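Local coordinates for protein transcription elongation factor SPT6 (Candida glabrata, PDB 3PJP) that binds the phosphorylated C-terminal repeat domain of RNA polymerase II through its tandem SH2 domain and probably acts as a histone H3-H4 chaperone during transcription elongation, at residues Phe14-Asn17 and Gly18-Glu22; Gln81-Asp85 and Leu86-Ile90; Glu117-Lys120 and Phe121-Tyr125; Asn177-Thr180 and Val181-Cys185. All coordinates share one frame; numbering follows the deposited sequence.

Contact 1. Residues Phe14-Asn17 and Gly18-Glu22; sequences FPFN and GKQAE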
loop_
_atom_site.group_PDB
_atom_site.type_symbol
_atom_site.label_atom_id
_atom_site.label_comp_id
_atom_site.label_asym_id
_atom_site.label_seq_id
_atom_site.Cartn_x
_atom_site.Cartn_y
_atom_site.Cartn_z
ATOM N N PHE A 14 20.682 8.340 -0.573
ATOM C CA PHE A 14 21.870 7.603 -0.139
ATOM C C PHE A 14 21.990 6.346 -0.980
ATOM O O PHE A 14 20.980 5.677 -1.229
ATOM C CB PHE A 14 21.745 7.186 1.322
ATOM C CG PHE A 14 21.392 8.309 2.240
ATOM C CD1 PHE A 14 20.074 8.566 2.561
ATOM C CD2 PHE A 14 22.382 9.112 2.780
ATOM C CE1 PHE A 14 19.734 9.601 3.405
ATOM C CE2 PHE A 14 22.058 10.160 3.626
ATOM C CZ PHE A 14 20.731 10.407 3.944
ATOM N N PRO A 15 23.220 5.987 -1.385
ATOM C CA PRO A 15 23.422 4.788 -2.217
ATOM C C PRO A 15 23.296 3.471 -1.444
ATOM O O PRO A 15 24.132 2.585 -1.621
ATOM C CB PRO A 15 24.861 4.948 -2.740
ATOM C CG PRO A 15 25.348 6.276 -2.230
ATOM C CD PRO A 15 24.495 6.643 -1.062
ATOM N N PHE A 16 22.254 3.350 -0.617
ATOM C CA PHE A 16 21.934 2.121 0.100
ATOM C C PHE A 16 21.400 1.071 -0.853
ATOM O O PHE A 16 20.845 1.392 -1.915
ATOM C CB PHE A 16 20.798 2.368 1.104
ATOM C CG PHE A 16 21.196 3.150 2.319
ATOM C CD1 PHE A 16 22.446 2.997 2.886
ATOM C CD2 PHE A 16 20.302 4.020 2.914
ATOM C CE1 PHE A 16 22.799 3.712 4.013
ATOM C CE2 PHE A 16 20.644 4.727 4.041
ATOM C CZ PHE A 16 21.900 4.577 4.593
ATOM N N ASN A 17 21.528 -0.189 -0.456
ATOM C CA ASN A 17 20.675 -1.217 -1.010
ATOM C C ASN A 17 19.451 -1.369 -0.108
ATOM O O ASN A 17 19.315 -0.666 0.901
ATOM C CB ASN A 17 21.423 -2.543 -1.172
ATOM C CG ASN A 17 21.932 -3.101 0.145
ATOM O OD1 ASN A 17 21.358 -2.865 1.211
ATOM N ND2 ASN A 17 23.021 -3.858 0.070
ATOM N N GLY A 18 18.561 -2.279 -0.474
ATOM C CA GLY A 18 17.321 -2.451 0.261
ATOM C C GLY A 18 17.478 -2.733 1.743
ATOM O O GLY A 18 16.781 -2.138 2.564
ATOM N N LYS A 19 18.379 -3.653 2.087
ATOM C CA LYS A 19 18.560 -4.055 3.477
ATOM C C LYS A 19 19.093 -2.901 4.310
ATOM O O LYS A 19 18.598 -2.620 5.410
ATOM C CB LYS A 19 19.499 -5.258 3.576
ATOM C CG LYS A 19 19.691 -5.758 4.999
ATOM C CD LYS A 19 18.356 -6.165 5.605
ATOM C CE LYS A 19 18.314 -5.902 7.100
ATOM N NZ LYS A 19 19.342 -6.672 7.842
ATOM N N GLN A 20 20.100 -2.219 3.766
ATOM C CA GLN A 20 20.688 -1.072 4.447
ATOM C C GLN A 20 19.608 -0.032 4.720
ATOM O O GLN A 20 19.538 0.529 5.814
ATOM C CB GLN A 20 21.836 -0.481 3.619
ATOM C CG GLN A 20 23.079 -1.384 3.554
ATOM C CD GLN A 20 24.102 -0.910 2.542
ATOM O OE1 GLN A 20 23.755 -0.328 1.517
ATOM N NE2 GLN A 20 25.381 -1.138 2.838
ATOM N N ALA A 21 18.753 0.199 3.725
ATOM C CA ALA A 21 17.650 1.145 3.859
ATOM C C ALA A 21 16.688 0.771 4.987
ATOM O O ALA A 21 16.266 1.626 5.756
ATOM C CB ALA A 21 16.891 1.294 2.518
ATOM N N GLU A 22 16.332 -0.508 5.091
ATOM C CA GLU A 22 15.434 -0.926 6.164
ATOM C C GLU A 22 16.100 -0.733 7.529
ATOM O O GLU A 22 15.483 -0.239 8.471
ATOM C CB GLU A 22 15.000 -2.385 5.984
ATOM C CG GLU A 22 14.260 -2.654 4.687
ATOM C CD GLU A 22 13.657 -4.038 4.650
ATOM O OE1 GLU A 22 13.925 -4.822 5.586
ATOM O OE2 GLU A 22 12.914 -4.347 3.696
HETATM O O HOH W 1 24.943 0.010 -0.897
#
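Asn17 and Gln20 form a capping box at the start of helix 18-25, each side chain bonding to the other's backbone. With chi1 at 61°, the Asn17 amide is tucked between its own backbone N and carbonyl carbon, which swings OD1 over the first turn. There OD1 accepts from Gln20 N at 2.9 Å, and the donor meets the oxygen almost head-on, with a C=O...donor angle of 177°. The return bond runs from Asn17 N to Gln20 OE1 at 3.0 Å, the donor tilted from the carbonyl plane of the amide. The two amide planes are 37° apart, and the side chains cross at about a right angle. OE1 accepts a second hydrogen bond from a water, 2.7 Å away, that also donates to Pro15 O, the carbonyl oxygen of the residue at the centre of an inverse gamma turn.

Phe16 supplies the apolar part. Its CD1 lies 3.6 Å from Gln20 CB, and Gln20 C sits over one face of the ring near the rim, while Phe14 CB lies over the rim of the opposite face. Beyond these segments Tyr24 meets the Phe16 ring, and the Ala21 methyl touches Val34 and Arg36 of strand 33-37. Asparagine suits the cap because its short amide reaches a first-turn N-H; glutamine is long enough to reach back. The chemistry implies a helix start held by neutral amides: the cap satisfies Gln20 N, and Gln20 OE1 in return satisfies Asn17 N.

Contact 2. Residues Gln81-Asp85 and Leu86-Ile90; sequences QRYHD and LDQII. With ACT (acetate ion), chain D.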
loop_
_atom_site.group_PDB
_atom_site.type_symbol
_atom_site.label_atom_id
_atom_site.label_comp_id
_atom_site.label_asym_id
_atom_site.label_seq_id
_atom_site.Cartn_x
_atom_site.Cartn_y
_atom_site.Cartn_z
ATOM N N GLN A 81 3.098 5.706 -13.718
ATOM C CA GLN A 81 2.887 7.142 -13.791
ATOM C C GLN A 81 4.182 7.913 -14.049
ATOM O O GLN A 81 5.198 7.688 -13.379
ATOM C CB GLN A 81 2.236 7.658 -12.509
ATOM C CG GLN A 81 2.032 9.155 -12.530
ATOM C CD GLN A 81 1.108 9.567 -13.650
ATOM O OE1 GLN A 81 0.011 9.026 -13.783
ATOM N NE2 GLN A 81 1.549 10.512 -14.479
ATOM N N ARG A 82 4.137 8.859 -14.991
ATOM C CA ARG A 82 5.304 9.704 -15.241
ATOM C C ARG A 82 5.374 10.958 -14.379
ATOM O O ARG A 82 4.366 11.623 -14.118
ATOM C CB ARG A 82 5.403 10.090 -16.720
ATOM C CG ARG A 82 5.759 8.910 -17.585
ATOM C CD ARG A 82 5.071 8.987 -18.925
ATOM N NE ARG A 82 5.929 9.588 -19.929
ATOM C CZ ARG A 82 6.599 8.899 -20.847
ATOM N NH1 ARG A 82 6.503 7.573 -20.893
ATOM N NH2 ARG A 82 7.358 9.541 -21.724
ATOM N N TYR A 83 6.598 11.275 -13.960
ATOM C CA TYR A 83 6.885 12.465 -13.173
ATOM C C TYR A 83 8.132 13.151 -13.729
ATOM O O TYR A 83 8.931 12.520 -14.418
ATOM C CB TYR A 83 7.145 12.101 -11.713
ATOM C CG TYR A 83 6.019 11.334 -11.059
ATOM C CD1 TYR A 83 5.018 11.991 -10.361
ATOM C CD2 TYR A 83 5.967 9.952 -11.129
ATOM C CE1 TYR A 83 3.981 11.298 -9.759
ATOM C CE2 TYR A 83 4.941 9.248 -10.526
ATOM C CZ TYR A 83 3.955 9.926 -9.841
ATOM O OH TYR A 83 2.934 9.223 -9.247
ATOM N N HIS A 84 8.300 14.433 -13.417
ATOM C CA HIS A 84 9.450 15.198 -13.891
ATOM C C HIS A 84 10.713 14.987 -13.073
ATOM O O HIS A 84 11.828 15.046 -13.605
ATOM C CB HIS A 84 9.134 16.693 -13.880
ATOM C CG HIS A 84 7.988 17.073 -14.756
ATOM N ND1 HIS A 84 8.022 16.934 -16.125
ATOM C CD2 HIS A 84 6.774 17.591 -14.456
ATOM C CE1 HIS A 84 6.871 17.345 -16.633
ATOM N NE2 HIS A 84 6.100 17.754 -15.641
ATOM N N ASP A 85 10.551 14.791 -11.770
ATOM C CA ASP A 85 11.714 14.781 -10.887
ATOM C C ASP A 85 11.382 14.159 -9.537
ATOM O O ASP A 85 10.222 13.829 -9.259
ATOM C CB ASP A 85 12.256 16.208 -10.714
ATOM C CG ASP A 85 11.185 17.178 -10.257
ATOM O OD1 ASP A 85 10.681 16.997 -9.132
ATOM O OD2 ASP A 85 10.846 18.118 -11.018
ATOM N N LEU A 86 12.405 13.988 -8.705
ATOM C CA LEU A 86 12.228 13.288 -7.439
ATOM C C LEU A 86 11.341 14.070 -6.480
ATOM O O LEU A 86 10.563 13.484 -5.739
ATOM C CB LEU A 86 13.592 13.022 -6.784
ATOM C CG LEU A 86 14.466 11.995 -7.506
ATOM C CD1 LEU A 86 15.893 12.054 -6.972
ATOM C CD2 LEU A 86 13.926 10.599 -7.357
ATOM N N ASP A 87 11.457 15.392 -6.469
ATOM C CA ASP A 87 10.621 16.160 -5.555
ATOM C C ASP A 87 9.138 16.024 -5.896
ATOM O O ASP A 87 8.286 16.014 -5.007
ATOM C CB ASP A 87 11.032 17.632 -5.543
ATOM C CG ASP A 87 12.309 17.859 -4.762
ATOM O OD1 ASP A 87 12.479 17.220 -3.703
ATOM O OD2 ASP A 87 13.142 18.668 -5.209
ATOM N N GLN A 88 8.837 15.933 -7.183
ATOM C CA GLN A 88 7.447 15.766 -7.615
ATOM C C GLN A 88 6.919 14.399 -7.175
ATOM O O GLN A 88 5.752 14.275 -6.775
ATOM C CB GLN A 88 7.290 15.936 -9.131
ATOM C CG GLN A 88 5.828 15.919 -9.582
ATOM C CD GLN A 88 5.685 15.892 -11.082
ATOM O OE1 GLN A 88 6.671 15.786 -11.807
ATOM N NE2 GLN A 88 4.453 15.995 -11.559
ATOM N N ILE A 89 7.772 13.379 -7.264
ATOM C CA ILE A 89 7.420 12.035 -6.780
ATOM C C ILE A 89 7.117 12.081 -5.293
ATOM O O ILE A 89 6.142 11.510 -4.840
ATOM C CB ILE A 89 8.525 10.996 -7.068
ATOM C CG1 ILE A 89 8.617 10.724 -8.569
ATOM C CG2 ILE A 89 8.274 9.671 -6.308
ATOM C CD1 ILE A 89 9.802 9.890 -8.970
ATOM N N ILE A 90 7.945 12.774 -4.520
ATOM C CA ILE A 90 7.668 12.886 -3.092
ATOM C C ILE A 90 6.306 13.525 -2.795
ATOM O O ILE A 90 5.553 13.032 -1.961
ATOM C CB ILE A 90 8.822 13.601 -2.360
ATOM C CG1 ILE A 90 10.092 12.761 -2.487
ATOM C CG2 ILE A 90 8.480 13.841 -0.896
ATOM C CD1 ILE A 90 11.383 13.557 -2.352
HETATM C C ACT D . 6.747 12.881 -20.538
HETATM O O ACT D . 6.247 12.158 -19.653
HETATM O OXT ACT D . 7.567 12.305 -21.282
HETATM C CH3 ACT D . 6.387 14.331 -20.704
HETATM O O HOH W 2 8.029 18.915 -11.430
#
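A chi1 of 54° brings the Asp85 carboxylate close to the backbone of Gln88, whose own CG is anti to its backbone N (chi1 -174°) and whose extended chain reaches back to His84. This is an N-cap where edge strand 81-83 of the first SH2 domain gives way to helix 86-105. Asp85 OD1 accepts from Gln88 N at 2.9 Å. Aspartate suits the place, since its negative charge would probably be favoured by the positive end of the helix dipole.

Gln88 OE1 takes His84 N at 2.7 Å, a nearly straight bond, while NE2 turns to Glu92 farther along the helix. The His84 ring and the Gln88 amide lie only 17° from parallel. Tyr83, by contrast, stands almost perpendicular to that amide, which meets its ring at the edge. Ile89 CG1 lies 3.6 Å from Tyr83 CG, and the branched side chain of this buried isoleucine also touches strand 75-78. Arg82 points away from the helix and holds an acetate, probably from the crystallisation liquor, at the edge of its guanidinium: Arg82 NE donates to acetate O at 2.6 Å and Arg82 NH2 to acetate OXT at 2.8 Å.

Contact 3. Residues Glu117-Lys120 and Phe121-Tyr125; sequences EVVK and FIEDY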
loop_
_atom_site.group_PDB
_atom_site.type_symbol
_atom_site.label_atom_id
_atom_site.label_comp_id
_atom_site.label_asym_id
_atom_site.label_seq_id
_atom_site.Cartn_x
_atom_site.Cartn_y
_atom_site.Cartn_z
ATOM N N GLU A 117 -5.674 -13.425 14.061
ATOM C CA GLU A 117 -6.376 -12.710 15.119
ATOM C C GLU A 117 -7.687 -12.110 14.607
ATOM O O GLU A 117 -8.717 -12.179 15.279
ATOM C CB GLU A 117 -5.470 -11.634 15.734
ATOM C CG GLU A 117 -4.332 -12.240 16.556
ATOM C CD GLU A 117 -3.408 -11.216 17.183
ATOM O OE1 GLU A 117 -3.231 -10.133 16.599
ATOM O OE2 GLU A 117 -2.846 -11.502 18.267
ATOM N N VAL A 118 -7.657 -11.550 13.404
ATOM C CA VAL A 118 -8.850 -10.907 12.875
ATOM C C VAL A 118 -9.881 -11.947 12.439
ATOM O O VAL A 118 -11.084 -11.756 12.635
ATOM C CB VAL A 118 -8.513 -9.907 11.731
ATOM C CG1 VAL A 118 -9.805 -9.381 11.076
ATOM C CG2 VAL A 118 -7.674 -8.770 12.268
ATOM N N VAL A 119 -9.414 -13.068 11.890
ATOM C CA VAL A 119 -10.309 -14.174 11.569
ATOM C C VAL A 119 -11.021 -14.671 12.821
ATOM O O VAL A 119 -12.225 -14.898 12.795
ATOM C CB VAL A 119 -9.568 -15.345 10.901
ATOM C CG1 VAL A 119 -10.423 -16.612 10.941
ATOM C CG2 VAL A 119 -9.192 -14.986 9.468
ATOM N N LYS A 120 -10.279 -14.829 13.916
ATOM C CA LYS A 120 -10.885 -15.253 15.172
ATOM C C LYS A 120 -11.870 -14.215 15.703
ATOM O O LYS A 120 -12.924 -14.569 16.230
ATOM C CB LYS A 120 -9.819 -15.577 16.225
ATOM C CG LYS A 120 -10.389 -16.120 17.529
ATOM C CD LYS A 120 -9.287 -16.545 18.488
ATOM C CE LYS A 120 -9.866 -17.101 19.783
ATOM N NZ LYS A 120 -8.800 -17.471 20.757
ATOM N N PHE A 121 -11.534 -12.935 15.574
ATOM C CA PHE A 121 -12.445 -11.898 16.041
ATOM C C PHE A 121 -13.772 -11.978 15.292
ATOM O O PHE A 121 -14.845 -11.815 15.876
ATOM C CB PHE A 121 -11.844 -10.504 15.901
ATOM C CG PHE A 121 -12.675 -9.436 16.540
ATOM C CD1 PHE A 121 -12.412 -9.018 17.834
ATOM C CD2 PHE A 121 -13.737 -8.864 15.859
ATOM C CE1 PHE A 121 -13.185 -8.040 18.429
ATOM C CE2 PHE A 121 -14.515 -7.886 16.450
ATOM C CZ PHE A 121 -14.239 -7.472 17.734
ATOM N N ILE A 122 -13.691 -12.245 13.996
ATOM C CA ILE A 122 -14.879 -12.341 13.158
ATOM C C ILE A 122 -15.690 -13.612 13.424
ATOM O O ILE A 122 -16.917 -13.555 13.496
ATOM C CB ILE A 122 -14.515 -12.218 11.669
ATOM C CG1 ILE A 122 -14.102 -10.778 11.368
ATOM C CG2 ILE A 122 -15.689 -12.638 10.786
ATOM C CD1 ILE A 122 -13.507 -10.588 10.003
ATOM N N GLU A 123 -15.015 -14.751 13.570
ATOM C CA GLU A 123 -15.695 -15.989 13.951
ATOM C C GLU A 123 -16.464 -15.792 15.259
ATOM O O GLU A 123 -17.661 -16.066 15.336
ATOM C CB GLU A 123 -14.695 -17.136 14.108
ATOM C CG GLU A 123 -14.066 -17.627 12.808
ATOM C CD GLU A 123 -12.984 -18.667 13.050
ATOM O OE1 GLU A 123 -12.417 -19.193 12.068
ATOM O OE2 GLU A 123 -12.700 -18.959 14.232
ATOM N N ASP A 124 -15.769 -15.315 16.286
ATOM C CA ASP A 124 -16.406 -15.073 17.575
ATOM C C ASP A 124 -17.588 -14.112 17.445
ATOM O O ASP A 124 -18.669 -14.380 17.966
ATOM C CB ASP A 124 -15.398 -14.536 18.593
ATOM C CG ASP A 124 -14.346 -15.558 18.966
ATOM O OD1 ASP A 124 -14.516 -16.748 18.624
ATOM O OD2 ASP A 124 -13.348 -15.175 19.612
ATOM N N TYR A 125 -17.382 -12.999 16.747
ATOM C CA TYR A 125 -18.444 -12.015 16.565
ATOM C C TYR A 125 -19.660 -12.600 15.852
ATOM O O TYR A 125 -20.803 -12.303 16.205
ATOM C CB TYR A 125 -17.944 -10.790 15.802
ATOM C CG TYR A 125 -19.046 -9.806 15.487
ATOM C CD1 TYR A 125 -19.791 -9.915 14.319
ATOM C CD2 TYR A 125 -19.351 -8.773 16.362
ATOM C CE1 TYR A 125 -20.805 -9.019 14.030
ATOM C CE2 TYR A 125 -20.357 -7.871 16.082
ATOM C CZ TYR A 125 -21.082 -7.997 14.915
ATOM O OH TYR A 125 -22.087 -7.100 14.637
#
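Four consecutive i to i+4 backbone hydrogen bonds run from Phe121, Ile122, Glu123 and Asp124 N to Glu117, Val118, Val119 and Lys120 O, making this regular alpha helix, with the Glu123 N to Val119 O bond 2.9 Å long. On the buried face Val118 meets Ile122 one turn on: Val118 CG1 and Ile122 CD1 lie 4.0 Å apart, and the two side chains pass at an oblique angle. Ile122 holds CG1 beside its backbone N (chi1 -71°), which lays that branch against the helix at 3.4 Å from Val118 O, while its long arm continues to CD1. Both residues are apolar and need no polar partner where they are buried against strand 146-152.

Helix 115-128 is the connection of a beta-alpha-beta unit, between parallel strands 110-111 and 134-139 of the second SH2 sheet. Val118 and Ile122 press on Ile150 of strand 146-152, and Val119 reaches Leu159 and Ile161 of strand 159-166, so this face covers the sheet.

Val119 lies at the border of that face, where Glu123 comes over it: Glu123 OE1 rests against the Val119 CG1 methyl at 3.5 Å, the two side chains crossing at an angle. Lys120 is fully extended, and its CG comes 3.7 Å from Asp124 OD2, whereas its NZ stays 5.2 Å from that same OD2; the opposite charges may attract at this range but do not touch. Phe121 turns its ring away from the preceding turn (chi1 -172°) toward Lys111, with which it makes a cation-pi contact, and toward the ring of Tyr136, while Glu117 OE1 turns back to accept from Thr114 N.

Contact 4. Residues Asn177-Thr180 and Val181-Cys185; sequences NYPT and VIQLC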
loop_
_atom_site.group_PDB
_atom_site.type_symbol
_atom_site.label_atom_id
_atom_site.label_comp_id
_atom_site.label_asym_id
_atom_site.label_seq_id
_atom_site.Cartn_x
_atom_site.Cartn_y
_atom_site.Cartn_z
ATOM N N ASN A 177 -9.326 1.154 -8.463
ATOM C CA ASN A 177 -8.511 1.816 -7.470
ATOM C C ASN A 177 -9.417 2.811 -6.767
ATOM O O ASN A 177 -9.574 3.944 -7.229
ATOM C CB ASN A 177 -7.376 2.542 -8.187
ATOM C CG ASN A 177 -6.200 2.772 -7.300
ATOM O OD1 ASN A 177 -6.329 3.358 -6.230
ATOM N ND2 ASN A 177 -5.040 2.276 -7.714
ATOM N N TYR A 178 -10.060 2.392 -5.683
ATOM C CA TYR A 178 -11.025 3.239 -4.985
ATOM C C TYR A 178 -10.324 4.393 -4.274
ATOM O O TYR A 178 -9.432 4.182 -3.457
ATOM C CB TYR A 178 -11.875 2.380 -4.013
ATOM C CG TYR A 178 -12.694 1.333 -4.744
ATOM C CD1 TYR A 178 -13.941 1.642 -5.276
ATOM C CD2 TYR A 178 -12.200 0.043 -4.939
ATOM C CE1 TYR A 178 -14.684 0.700 -5.962
ATOM C CE2 TYR A 178 -12.945 -0.918 -5.637
ATOM C CZ TYR A 178 -14.186 -0.574 -6.148
ATOM O OH TYR A 178 -14.956 -1.491 -6.837
ATOM N N PRO A 179 -10.706 5.637 -4.604
ATOM C CA PRO A 179 -9.863 6.746 -4.134
ATOM C C PRO A 179 -9.996 7.100 -2.652
ATOM O O PRO A 179 -9.125 7.818 -2.137
ATOM C CB PRO A 179 -10.330 7.932 -4.989
ATOM C CG PRO A 179 -11.034 7.314 -6.172
ATOM C CD PRO A 179 -11.652 6.054 -5.654
ATOM N N THR A 180 -11.065 6.654 -2.002
ATOM C CA THR A 180 -11.278 6.900 -0.575
ATOM C C THR A 180 -11.722 5.611 0.123
ATOM O O THR A 180 -12.162 4.662 -0.529
ATOM C CB THR A 180 -12.383 7.916 -0.324
ATOM O OG1 THR A 180 -13.643 7.345 -0.709
ATOM C CG2 THR A 180 -12.128 9.199 -1.110
ATOM N N VAL A 181 -11.642 5.597 1.451
ATOM C CA VAL A 181 -12.044 4.415 2.218
ATOM C C VAL A 181 -13.551 4.205 2.103
ATOM O O VAL A 181 -14.015 3.082 2.012
ATOM C CB VAL A 181 -11.624 4.498 3.703
ATOM C CG1 VAL A 181 -12.317 3.397 4.520
ATOM C CG2 VAL A 181 -10.128 4.375 3.823
ATOM N N ILE A 182 -14.308 5.298 2.084
ATOM C CA ILE A 182 -15.749 5.223 1.872
ATOM C C ILE A 182 -16.106 4.555 0.539
ATOM O O ILE A 182 -17.000 3.707 0.486
ATOM C CB ILE A 182 -16.399 6.623 1.961
ATOM C CG1 ILE A 182 -16.365 7.117 3.410
ATOM C CG2 ILE A 182 -17.830 6.584 1.445
ATOM C CD1 ILE A 182 -16.644 8.592 3.569
ATOM N N GLN A 183 -15.422 4.940 -0.535
ATOM C CA GLN A 183 -15.696 4.350 -1.847
ATOM C C GLN A 183 -15.266 2.894 -1.873
ATOM O O GLN A 183 -15.904 2.062 -2.523
ATOM C CB GLN A 183 -14.976 5.116 -2.959
ATOM C CG GLN A 183 -15.665 6.394 -3.441
ATOM C CD GLN A 183 -14.764 7.208 -4.365
ATOM O OE1 GLN A 183 -13.649 7.577 -3.983
ATOM N NE2 GLN A 183 -15.226 7.472 -5.588
ATOM N N LEU A 184 -14.181 2.591 -1.168
ATOM C CA LEU A 184 -13.710 1.211 -1.057
ATOM C C LEU A 184 -14.750 0.307 -0.399
ATOM O O LEU A 184 -15.008 -0.811 -0.877
ATOM C CB LEU A 184 -12.422 1.167 -0.248
ATOM C CG LEU A 184 -11.897 -0.214 0.168
ATOM C CD1 LEU A 184 -11.467 -0.986 -1.060
ATOM C CD2 LEU A 184 -10.703 0.010 1.089
ATOM N N CYS A 185 -15.332 0.765 0.711
ATOM C CA CYS A 185 -16.334 -0.044 1.393
ATOM C C CYS A 185 -17.583 -0.184 0.531
ATOM O O CYS A 185 -18.154 -1.250 0.464
ATOM C CB CYS A 185 -16.697 0.502 2.776
ATOM S SG CYS A 185 -15.300 0.590 3.911
#
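The N-terminus of helix 181-191, entered from edge strand 176-178 of the second sheet through Pro179 and Thr180, is closed by a threonine N-cap. Thr180 sets OG1 between its backbone N and carbonyl carbon (chi1 68°), and in that position OG1 accepts from Gln183 N at 3.0 Å with an N-H...acceptor angle of 162°. The first regular helical bond follows from Leu184 N to Thr180 O, also 3.0 Å. Threonine suits the position because its hydroxyl sits one bond from CB and reaches the N-H without a longer arm, while its methyl CG2 stands beside the Gln183 amide.

Gln183 reaches back, extended beyond CG, to the loop. Its OE1 comes 3.0 Å from Pro179 CD and 3.3 Å from Thr180 OG1, so the amide oxygen rests against the proline ring while close to the hydroxyl. Proline, which has no N-H to offer here, fits a loop that leaves the sheet.

Tyr178 packs against Leu184 at the first turn. Its CB lies 4.0 Å from Leu184 CB, the two side chains crossing at about a right angle, and its CD1 approaches Gln183 O at 3.4 Å from an oblique direction. The phenol OH is bonded to Asn175. Leu184 continues inward to Phe171, Leu173 and Phe137; leucine, apolar and buried, suits the interface between helix and sheet. Glu103 of helix 86-105 accepts from Val181 N, tying this cap to the long helix of the first SH2 unit. A helix laid on the sheet after its last strand is characteristic of the SH2 fold, here the second of the tandem pair.

In the fold
Contacts 1, 2 and 4 are helix starts, each with a side-chain cap: asparagine, aspartate and threonine respectively. Contact 3 lies within a helix and relies on backbone bonds and carbon contacts. Contact 1 is a surface contact, with Ala21 as its buried residue against the sheet, and the others are partly buried. Contacts 1 and 2 belong to the first sheet and its two helices, with centres about 20 Å apart; contacts 3 and 4 belong to the second, with centres about 24 Å apart. Contacts 2 and 4 occupy corresponding places, each leading from a last edge strand into a helix. None of the four touches another, and helix 86-105, which begins in contact 2, reaches contact 4 through Glu103.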